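Local coordinates for protein exoglucanase A (Cellulomonas fimi, PDB 7CBD) that hydrolyses the beta-1,4-glucosidic bonds of cellulose with inversion of anomeric configuration, releasing cellobiose, the chain here being its family 6 catalytic domain, at residues Asn67-Lys70 with Phe71-Asn75; Asp149-Pro152 with Asn153-Thr156; His182-Pro185 with Asn186-Asn189; Asp386-Asp390 with Pro391-Ser395. All blocks are in the same frame, centred on the assembly; numbering follows the deposited sequence.

Contact 1: residues Asn67-Lys70 with Phe71-Asn75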
loop_
_atom_site.group_PDB
_atom_site.type_symbol
_atom_site.label_atom_id
_atom_site.label_comp_id
_atom_site.label_asym_id
_atom_site.label_seq_id
_atom_site.Cartn_x
_atom_site.Cartn_y
_atom_site.Cartn_z
ATOM N N ASN A 67 -20.120 1.936 0.100
ATOM C CA ASN A 67 -21.435 1.315 0.088
ATOM C C ASN A 67 -21.488 -0.028 0.804
ATOM O O ASN A 67 -22.510 -0.715 0.716
ATOM C CB ASN A 67 -21.922 1.164 -1.352
ATOM C CG ASN A 67 -21.992 2.489 -2.070
ATOM O OD1 ASN A 67 -22.183 3.535 -1.446
ATOM N ND2 ASN A 67 -21.842 2.456 -3.384
ATOM N N GLY A 68 -20.427 -0.417 1.500
ATOM C CA GLY A 68 -20.410 -1.654 2.249
ATOM C C GLY A 68 -19.729 -2.788 1.499
ATOM O O GLY A 68 -19.632 -2.803 0.268
ATOM N N LEU A 69 -19.274 -3.775 2.270
ATOM C CA LEU A 69 -18.527 -4.890 1.697
ATOM C C LEU A 69 -19.396 -5.743 0.771
ATOM O O LEU A 69 -18.926 -6.203 -0.276
ATOM C CB LEU A 69 -17.920 -5.724 2.823
ATOM C CG LEU A 69 -17.130 -6.963 2.400
ATOM C CD1 LEU A 69 -16.020 -6.607 1.401
ATOM C CD2 LEU A 69 -16.565 -7.657 3.629
ATOM N N LYS A 70 -20.661 -5.973 1.131
ATOM C CA LYS A 70 -21.506 -6.823 0.295
ATOM C C LYS A 70 -21.661 -6.237 -1.105
ATOM O O LYS A 70 -21.631 -6.970 -2.101
ATOM C CB LYS A 70 -22.877 -7.021 0.939
ATOM C CG LYS A 70 -23.870 -7.758 0.027
ATOM C CD LYS A 70 -25.157 -8.105 0.777
ATOM C CE LYS A 70 -26.386 -8.170 -0.134
ATOM N NZ LYS A 70 -26.248 -9.077 -1.295
ATOM N N PHE A 71 -21.834 -4.914 -1.194
ATOM C CA PHE A 71 -21.907 -4.225 -2.479
ATOM C C PHE A 71 -20.735 -4.613 -3.369
ATOM O O PHE A 71 -20.919 -5.006 -4.527
ATOM C CB PHE A 71 -21.936 -2.715 -2.204
ATOM C CG PHE A 71 -21.724 -1.843 -3.418
ATOM C CD1 PHE A 71 -22.755 -1.605 -4.316
ATOM C CD2 PHE A 71 -20.509 -1.208 -3.622
ATOM C CE1 PHE A 71 -22.565 -0.770 -5.413
ATOM C CE2 PHE A 71 -20.310 -0.373 -4.714
ATOM C CZ PHE A 71 -21.339 -0.156 -5.611
ATOM N N HIS A 72 -19.516 -4.552 -2.827
ATOM C CA HIS A 72 -18.328 -4.859 -3.622
ATOM C C HIS A 72 -18.241 -6.335 -3.987
ATOM O O HIS A 72 -17.862 -6.677 -5.113
ATOM C CB HIS A 72 -17.073 -4.401 -2.885
ATOM C CG HIS A 72 -16.997 -2.921 -2.732
ATOM N ND1 HIS A 72 -16.806 -2.073 -3.802
ATOM C CD2 HIS A 72 -17.136 -2.131 -1.642
ATOM C CE1 HIS A 72 -16.805 -0.824 -3.373
ATOM N NE2 HIS A 72 -17.011 -0.831 -2.068
ATOM N N LEU A 73 -18.563 -7.228 -3.049
ATOM C CA LEU A 73 -18.519 -8.655 -3.356
ATOM C C LEU A 73 -19.514 -9.012 -4.457
ATOM O O LEU A 73 -19.186 -9.767 -5.387
ATOM C CB LEU A 73 -18.772 -9.471 -2.092
ATOM C CG LEU A 73 -17.683 -9.339 -1.031
ATOM C CD1 LEU A 73 -18.189 -9.893 0.287
ATOM C CD2 LEU A 73 -16.440 -10.081 -1.474
ATOM N N ASP A 74 -20.730 -8.463 -4.381
ATOM C CA ASP A 74 -21.715 -8.679 -5.438
ATOM C C ASP A 74 -21.230 -8.117 -6.772
ATOM O O ASP A 74 -21.388 -8.757 -7.821
ATOM C CB ASP A 74 -23.043 -8.029 -5.059
ATOM C CG ASP A 74 -23.738 -8.721 -3.900
ATOM O OD1 ASP A 74 -23.428 -9.898 -3.597
ATOM O OD2 ASP A 74 -24.617 -8.066 -3.290
ATOM N N ASN A 75 -20.648 -6.912 -6.756
ATOM C CA ASN A 75 -20.091 -6.351 -7.986
ATOM C C ASN A 75 -18.998 -7.249 -8.536
ATOM O O ASN A 75 -18.891 -7.438 -9.754
ATOM C CB ASN A 75 -19.487 -4.973 -7.729
ATOM C CG ASN A 75 -20.506 -3.940 -7.327
ATOM O OD1 ASN A 75 -21.708 -4.106 -7.533
ATOM N ND2 ASN A 75 -20.021 -2.847 -6.735
HETATM O O HOH W 1 -23.160 -3.376 1.000
#

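Contact 2: residues Asp149-Pro152 with Asn153-Thr156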
loop_
_atom_site.group_PDB
_atom_site.type_symbol
_atom_site.label_atom_id
_atom_site.label_comp_id
_atom_site.label_asym_id
_atom_site.label_seq_id
_atom_site.Cartn_x
_atom_site.Cartn_y
_atom_site.Cartn_z
ATOM N N ASP A 149 0.994 -1.387 8.247
ATOM C CA ASP A 149 1.538 -0.595 9.354
ATOM C C ASP A 149 1.326 -1.258 10.713
ATOM O O ASP A 149 0.987 -0.590 11.693
ATOM C CB ASP A 149 0.984 0.832 9.347
ATOM C CG ASP A 149 1.705 1.739 10.323
ATOM O OD1 ASP A 149 2.906 1.500 10.580
ATOM O OD2 ASP A 149 1.060 2.667 10.858
ATOM N N SER A 150 1.535 -2.575 10.790
ATOM C CA SER A 150 1.315 -3.280 12.050
ATOM C C SER A 150 2.587 -3.947 12.566
ATOM O O SER A 150 3.393 -3.305 13.250
ATOM C CB SER A 150 0.139 -4.269 11.953
ATOM O OG SER A 150 0.382 -5.310 11.015
ATOM N N LEU A 151 2.785 -5.220 12.220
ATOM C CA LEU A 151 3.792 -6.039 12.898
ATOM C C LEU A 151 5.204 -5.464 12.907
ATOM O O LEU A 151 5.882 -5.593 13.942
ATOM C CB LEU A 151 3.773 -7.478 12.370
ATOM C CG LEU A 151 2.526 -8.275 12.747
ATOM C CD1 LEU A 151 2.423 -9.531 11.895
ATOM C CD2 LEU A 151 2.531 -8.645 14.221
ATOM N N PRO A 152 5.719 -4.859 11.832
ATOM C CA PRO A 152 7.098 -4.348 11.885
ATOM C C PRO A 152 7.310 -3.210 12.874
ATOM O O PRO A 152 8.468 -2.895 13.178
ATOM C CB PRO A 152 7.366 -3.900 10.446
ATOM C CG PRO A 152 6.411 -4.719 9.610
ATOM C CD PRO A 152 5.177 -4.806 10.459
ATOM N N ASN A 153 6.246 -2.579 13.377
ATOM C CA ASN A 153 6.429 -1.632 14.472
ATOM C C ASN A 153 7.009 -2.315 15.698
ATOM O O ASN A 153 7.651 -1.660 16.524
ATOM C CB ASN A 153 5.093 -1.002 14.853
ATOM C CG ASN A 153 4.632 0.019 13.856
ATOM O OD1 ASN A 153 5.201 1.106 13.763
ATOM N ND2 ASN A 153 3.598 -0.320 13.097
ATOM N N LEU A 154 6.799 -3.626 15.836
ATOM C CA LEU A 154 7.213 -4.324 17.044
ATOM C C LEU A 154 8.710 -4.589 17.088
ATOM O O LEU A 154 9.232 -4.920 18.159
ATOM C CB LEU A 154 6.409 -5.622 17.211
ATOM C CG LEU A 154 4.882 -5.468 17.124
ATOM C CD1 LEU A 154 4.201 -6.781 17.486
ATOM C CD2 LEU A 154 4.349 -4.314 17.973
ATOM N N THR A 155 9.408 -4.442 15.960
ATOM C CA THR A 155 10.849 -4.641 15.900
ATOM C C THR A 155 11.626 -3.376 15.566
ATOM O O THR A 155 12.861 -3.406 15.590
ATOM C CB THR A 155 11.183 -5.694 14.840
ATOM O OG1 THR A 155 10.497 -5.351 13.629
ATOM C CG2 THR A 155 10.744 -7.076 15.298
ATOM N N THR A 156 10.952 -2.284 15.236
ATOM C CA THR A 156 11.608 -1.023 14.934
ATOM C C THR A 156 11.165 0.123 15.826
ATOM O O THR A 156 11.948 1.047 16.056
ATOM C CB THR A 156 11.327 -0.614 13.483
ATOM O OG1 THR A 156 9.911 -0.496 13.286
ATOM C CG2 THR A 156 11.913 -1.630 12.504
HETATM O O HOH W 2 2.767 3.079 13.191
#

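Contact 3: residues His182-Pro185 with Asn186-Asn189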
loop_
_atom_site.group_PDB
_atom_site.type_symbol
_atom_site.label_atom_id
_atom_site.label_comp_id
_atom_site.label_asym_id
_atom_site.label_seq_id
_atom_site.Cartn_x
_atom_site.Cartn_y
_atom_site.Cartn_z
ATOM N N HIS A 182 -7.947 -17.656 6.447
ATOM C CA HIS A 182 -7.374 -18.812 5.770
ATOM C C HIS A 182 -8.336 -19.999 5.730
ATOM O O HIS A 182 -8.230 -20.849 4.839
ATOM C CB HIS A 182 -6.042 -19.219 6.394
ATOM C CG HIS A 182 -5.479 -20.462 5.792
ATOM N ND1 HIS A 182 -5.069 -20.524 4.477
ATOM C CD2 HIS A 182 -5.330 -21.708 6.293
ATOM C CE1 HIS A 182 -4.659 -21.750 4.205
ATOM N NE2 HIS A 182 -4.807 -22.487 5.290
ATOM N N ALA A 183 -9.274 -20.078 6.673
ATOM C CA ALA A 183 -10.274 -21.142 6.642
ATOM C C ALA A 183 -11.207 -21.047 5.438
ATOM O O ALA A 183 -11.921 -22.013 5.152
ATOM C CB ALA A 183 -11.088 -21.152 7.941
ATOM N N ILE A 184 -11.215 -19.920 4.731
ATOM C CA ILE A 184 -12.073 -19.705 3.570
ATOM C C ILE A 184 -11.228 -19.985 2.329
ATOM O O ILE A 184 -10.249 -19.263 2.089
ATOM C CB ILE A 184 -12.637 -18.279 3.563
ATOM C CG1 ILE A 184 -13.225 -17.957 4.946
ATOM C CG2 ILE A 184 -13.666 -18.098 2.439
ATOM C CD1 ILE A 184 -13.698 -16.538 5.118
ATOM N N PRO A 185 -11.538 -21.020 1.541
ATOM C CA PRO A 185 -10.564 -21.497 0.543
ATOM C C PRO A 185 -10.276 -20.525 -0.583
ATOM O O PRO A 185 -9.221 -20.648 -1.219
ATOM C CB PRO A 185 -11.200 -22.788 0.010
ATOM C CG PRO A 185 -12.650 -22.629 0.306
ATOM C CD PRO A 185 -12.717 -21.898 1.611
ATOM N N ASN A 186 -11.178 -19.592 -0.879
ATOM C CA ASN A 186 -10.947 -18.622 -1.937
ATOM C C ASN A 186 -10.390 -17.303 -1.420
ATOM O O ASN A 186 -10.365 -16.319 -2.168
ATOM C CB ASN A 186 -12.215 -18.402 -2.776
ATOM C CG ASN A 186 -13.417 -18.011 -1.934
ATOM O OD1 ASN A 186 -13.535 -18.396 -0.764
ATOM N ND2 ASN A 186 -14.325 -17.250 -2.527
ATOM N N VAL A 187 -9.949 -17.255 -0.164
ATOM C CA VAL A 187 -9.277 -16.086 0.392
ATOM C C VAL A 187 -7.782 -16.365 0.436
ATOM O O VAL A 187 -7.354 -17.451 0.854
ATOM C CB VAL A 187 -9.820 -15.721 1.786
ATOM C CG1 VAL A 187 -9.047 -14.539 2.374
ATOM C CG2 VAL A 187 -11.297 -15.385 1.705
ATOM N N TYR A 188 -6.995 -15.377 -0.002
ATOM C CA TYR A 188 -5.542 -15.454 -0.108
ATOM C C TYR A 188 -4.981 -14.323 0.737
ATOM O O TYR A 188 -5.283 -13.154 0.488
ATOM C CB TYR A 188 -5.122 -15.296 -1.579
ATOM C CG TYR A 188 -5.636 -16.456 -2.414
ATOM C CD1 TYR A 188 -4.806 -17.528 -2.716
ATOM C CD2 TYR A 188 -6.964 -16.512 -2.846
ATOM C CE1 TYR A 188 -5.274 -18.622 -3.435
ATOM C CE2 TYR A 188 -7.449 -17.604 -3.570
ATOM C CZ TYR A 188 -6.594 -18.659 -3.857
ATOM O OH TYR A 188 -7.044 -19.760 -4.561
ATOM N N ASN A 189 -4.193 -14.667 1.753
ATOM C CA ASN A 189 -3.745 -13.706 2.753
ATOM C C ASN A 189 -2.356 -13.200 2.399
ATOM O O ASN A 189 -1.399 -13.986 2.346
ATOM C CB ASN A 189 -3.707 -14.358 4.131
ATOM C CG ASN A 189 -5.080 -14.680 4.649
ATOM O OD1 ASN A 189 -6.047 -13.988 4.349
ATOM N ND2 ASN A 189 -5.178 -15.746 5.426
HETATM O O HOH W 3 -5.239 -18.338 2.880
#

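Contact 4: residues Asp386-Asp390 with Pro391-Ser395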
loop_
_atom_site.group_PDB
_atom_site.type_symbol
_atom_site.label_atom_id
_atom_site.label_comp_id
_atom_site.label_asym_id
_atom_site.label_seq_id
_atom_site.Cartn_x
_atom_site.Cartn_y
_atom_site.Cartn_z
ATOM N N ASP A 386 -2.318 14.035 12.865
ATOM C CA ASP A 386 -0.969 13.486 12.929
ATOM C C ASP A 386 -0.026 14.478 12.265
ATOM O O ASP A 386 -0.177 14.780 11.078
ATOM C CB ASP A 386 -0.912 12.140 12.202
ATOM C CG ASP A 386 0.378 11.366 12.471
ATOM O OD1 ASP A 386 1.466 11.972 12.581
ATOM O OD2 ASP A 386 0.296 10.128 12.569
ATOM N N ARG A 387 0.953 14.971 13.025
ATOM C CA ARG A 387 1.854 15.986 12.496
ATOM C C ARG A 387 2.753 15.472 11.380
ATOM O O ARG A 387 3.367 16.286 10.684
ATOM C CB ARG A 387 2.662 16.630 13.621
ATOM C CG ARG A 387 1.807 17.445 14.572
ATOM C CD ARG A 387 2.604 18.524 15.276
ATOM N NE ARG A 387 2.938 19.618 14.367
ATOM C CZ ARG A 387 3.816 20.583 14.631
ATOM N NH1 ARG A 387 4.046 21.526 13.731
ATOM N NH2 ARG A 387 4.472 20.593 15.785
ATOM N N MET A 388 2.824 14.157 11.158
ATOM C CA MET A 388 3.532 13.685 9.972
ATOM C C MET A 388 2.848 14.121 8.680
ATOM O O MET A 388 3.470 14.074 7.611
ATOM C CB MET A 388 3.720 12.174 10.026
ATOM C CG MET A 388 4.733 11.754 11.085
ATOM S SD MET A 388 6.397 12.364 10.748
ATOM C CE MET A 388 6.885 11.294 9.398
ATOM N N CYS A 389 1.591 14.558 8.761
ATOM C CA CYS A 389 0.840 15.094 7.633
ATOM C C CYS A 389 0.903 16.613 7.575
ATOM O O CYS A 389 0.268 17.220 6.705
ATOM C CB CYS A 389 -0.622 14.659 7.750
ATOM S SG CYS A 389 -0.850 12.884 7.799
ATOM N N ASP A 390 1.652 17.230 8.489
ATOM C CA ASP A 390 1.672 18.671 8.702
ATOM C C ASP A 390 2.841 19.287 7.947
ATOM O O ASP A 390 4.005 18.992 8.278
ATOM C CB ASP A 390 1.842 18.883 10.205
ATOM C CG ASP A 390 1.866 20.339 10.634
ATOM O OD1 ASP A 390 1.858 21.272 9.799
ATOM O OD2 ASP A 390 1.921 20.537 11.865
ATOM N N PRO A 391 2.595 20.149 6.953
ATOM C CA PRO A 391 3.714 20.783 6.226
ATOM C C PRO A 391 4.622 21.640 7.093
ATOM O O PRO A 391 5.729 21.979 6.649
ATOM C CB PRO A 391 3.009 21.642 5.162
ATOM C CG PRO A 391 1.639 21.063 5.040
ATOM C CD PRO A 391 1.287 20.542 6.402
ATOM N N THR A 392 4.197 22.017 8.298
ATOM C CA THR A 392 4.997 22.882 9.159
ATOM C C THR A 392 5.881 22.104 10.117
ATOM O O THR A 392 6.651 22.721 10.858
ATOM C CB THR A 392 4.116 23.834 9.987
ATOM O OG1 THR A 392 3.467 23.112 11.045
ATOM C CG2 THR A 392 3.090 24.543 9.120
ATOM N N PHE A 393 5.787 20.778 10.136
ATOM C CA PHE A 393 6.397 19.984 11.195
ATOM C C PHE A 393 7.793 19.529 10.785
ATOM O O PHE A 393 7.961 18.872 9.750
ATOM C CB PHE A 393 5.504 18.782 11.504
ATOM C CG PHE A 393 6.011 17.885 12.613
ATOM C CD1 PHE A 393 6.286 18.392 13.877
ATOM C CD2 PHE A 393 6.182 16.526 12.395
ATOM C CE1 PHE A 393 6.732 17.559 14.899
ATOM C CE2 PHE A 393 6.621 15.687 13.410
ATOM C CZ PHE A 393 6.900 16.203 14.662
ATOM N N VAL A 394 8.789 19.873 11.599
ATOM C CA VAL A 394 10.121 19.287 11.496
ATOM C C VAL A 394 10.113 18.001 12.314
ATOM O O VAL A 394 9.939 18.036 13.535
ATOM C CB VAL A 394 11.200 20.257 12.004
ATOM C CG1 VAL A 394 12.553 19.575 12.022
ATOM C CG2 VAL A 394 11.252 21.517 11.148
ATOM N N SER A 395 10.287 16.866 11.642
ATOM C CA SER A 395 10.070 15.600 12.331
ATOM C C SER A 395 11.379 14.954 12.748
ATOM O O SER A 395 12.269 14.755 11.905
ATOM C CB SER A 395 9.321 14.635 11.421
ATOM O OG SER A 395 9.288 13.344 11.999
HETATM O O HOH W 4 6.198 23.299 13.541
#

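Contact 1: residues Asn67-Lys70 with Phe71-Asn75
Leu-69 and Leu-73 form the tight part of this contact: Leu-69 CG meets Leu-73 CD1 at 3.8 Å, and both buried side chains rest on Phe-89 of strand 87-93 and on helix 114-132. The helix backbone runs beside them, Leu-73 N bonding Leu-69 O at 3.0 Å and Asp-74 N bonding Lys-70 O.

The Phe-71 ring is sandwiched between two amides. Asn-67 lays CB over one face, a CH-pi contact 3.9 Å from the centroid, while its amide stands almost upright on the ring (81° between planes), with ND2 offset toward the rim. Asn-75 ND2, bonded to Tyr-16 OH, lies over the opposite face. Phe-71 reaches Asn-67 because its CG is anti to the backbone N (chi1 168°). Solvent lies along the exposed flank of Asn-67 and Lys-70, where the packing is looser. A bend at the last torsion of Lys-70 (chi4 54°) brings NZ to 2.8 Å from Asp-74 OD2, a salt bridge on the syn lone pair; Asp-74 OD1 bonds Tyr-137 OH. With an alanine in place of Asp-74, Lys-70 would probably lose its counter-charge, its amine would be less well fixed, and the Tyr-137 hydroxyl would lose a partner.

A water accepts from Phe-71 N and donates to Asn-67 O. This is the first turn of helix 69-83, with Gly-68 as N-cap and an i to i+4 salt bridge along the outer side.

Contact 2: residues Asp149-Pro152 with Asn153-Thr156
The carboxylate of Asp-149 and the amide of Asn-153 are turned 64° apart, and the amide presents its edge to the carboxylate's face. Asn-153 ND2 meets Asp-149 OD1 at 3.2 Å from well above the carboxylate plane, while OD1 lies close to the amide plane; the bond is nearly straight (165°). The same ND2 bonds Ser-150 O at 3.0 Å, the oxygen lying somewhat off the amide plane. At the amide's other end, Asn-153 OD1 takes a bond from Asn-157 ND2, and a water lies 3.2 Å from that OD1 and 2.9 Å from Asp-149 OD2.

ND2 gets there because Asn-153 CG sits beside its backbone N (chi1 -75°), folding the side chain back over the turn. Asn-153 N reaches Ser-150 O from the same face as ND2, and closes the type I turn from Ser-150 to Asn-153. Leu-154 N bonds Leu-151 O, and Leu-151 CD2 touches Leu-154 CD1 at 4.1 Å against Tyr-170. Pro-152 O gathers Thr-155 and Thr-156, three and four residues on: Thr-156 OG1 donates to it at 2.8 Å while accepting from Trp-198 NE1, and both amides add weak bonds.

Asp-149 is the predicted proton donor, and its side chain lies about 10 Å from that of Asp-371, the predicted nucleophile. If so, Asn-153 would be a second-shell residue, its bond to OD1 probably helping to orient the acid. The loop follows strand 141-146, consistent with the distorted alpha/beta barrel of glycoside hydrolase family 6, whose active site lies at the C-terminal ends of the parallel strands.

Contact 3: residues His182-Pro185 with Asn186-Asn189
Asn-186 curls back over the peptide before it toward Ile-184. Its CB lies 3.6 Å from Pro-185 C; CG then stands between the backbone N and the carbonyl carbon (chi1 55°), which sends OD1 back along the chain to 3.2 Å from Ile-184 CG2. The other branch, ND2, leaves the turn and bonds Ile-140 O. The same Ile-184 methyl also meets Val-187, its CG2 lying 3.7 Å from Val-187 CG2, so one apolar group serves both residues beyond the proline.

The backbone forms a type I turn from Ile-184 to Val-187, closed by Val-187 N on Ile-184 O at 3.0 Å, with the donor well above the carbonyl plane. Farther out, a water in the plane of the imidazole lies at its edge, 2.7 Å from His-182 ND1, and approaches Val-187 O as well. Asn-189 ND2 packs 3.7 Å from His-182 CB and bonds Ser-225 O.

The turn carries the chain from the end of helix 161-182 into strand 187-192, which runs parallel to strands 141-146 and 228-231 and lies between them. Val-187 and Asn-189 lean on Leu-181 of that helix, while the Tyr-188 ring stacks with His-5 from the N-terminal segment.

Contact 4: residues Asp386-Asp390 with Pro391-Ser395
Phe-393 N bonds Asp-390 O at 3.1 Å, closing a type I turn from Asp-390 to Phe-393 directly after the 3-10 segment 387-389. The carboxylate of Asp-390 works inside this turn, with CG anti to its backbone N (chi1 -179°). Its OD1 takes two bonds from the same face of its plane, from Thr-392 N at 2.9 Å and Thr-392 OG1 at 2.7 Å. Its OD2 is held side-on by Arg-387, where NE at 2.9 Å and NH1 both donate to that one oxygen in a salt bridge. Arg-387 NH1 also makes a weak bond to Thr-392 OG1 and gives another to a water that donates to Thr-392 O.

The Phe-393 ring packs against the arginine side chain. Arg-387 CB sits over one ring face, a CH-pi contact 3.8 Å from the centroid, and Phe-393 CD1 lies over the centre of the guanidinium, 3.4 Å from Arg-387 CZ. The two planes are 45° apart, too tilted for a stack. Near the ring's edge, Met-388 SD reaches Ser-395 OG at 3.3 Å, and that hydroxyl takes a weak bond from Lys-397 N.

Were Asp-390 an alanine, the guanidinium would be likely to lose the oxygen that pins NE and NH1, and Thr-392 N and OG1 would be left without their acceptor. Cys-389 next door is disulfide-bonded to Cys-335, close to the predicted nucleophile Asp-371. With four donor N-H and O-H groups, two of them from Arg-387, the buried Asp-390 carboxylate is probably ionised, its charge balanced by that arginine.

From the N terminus the four contacts come in series, each within one continuous run of chain; none crosses or encloses another. Contact 1 starts helix 69-83, which leads to strand 87-93. Contact 2 turns the chain after strand 141-146 into the short helix 153-156, and contact 3 closes the tight connection from helix 161-182 to strand 187-192, the parallel neighbour of 141-146. Contact 4 folds the late loop before strand 394-395, far from contact 3, with centres about 39 Å apart on opposite sides of the chain's centre. Contacts 2 and 4 come within about 8 Å at their nearest atoms, one holding the predicted proton donor, the other lying beside the predicted nucleophile.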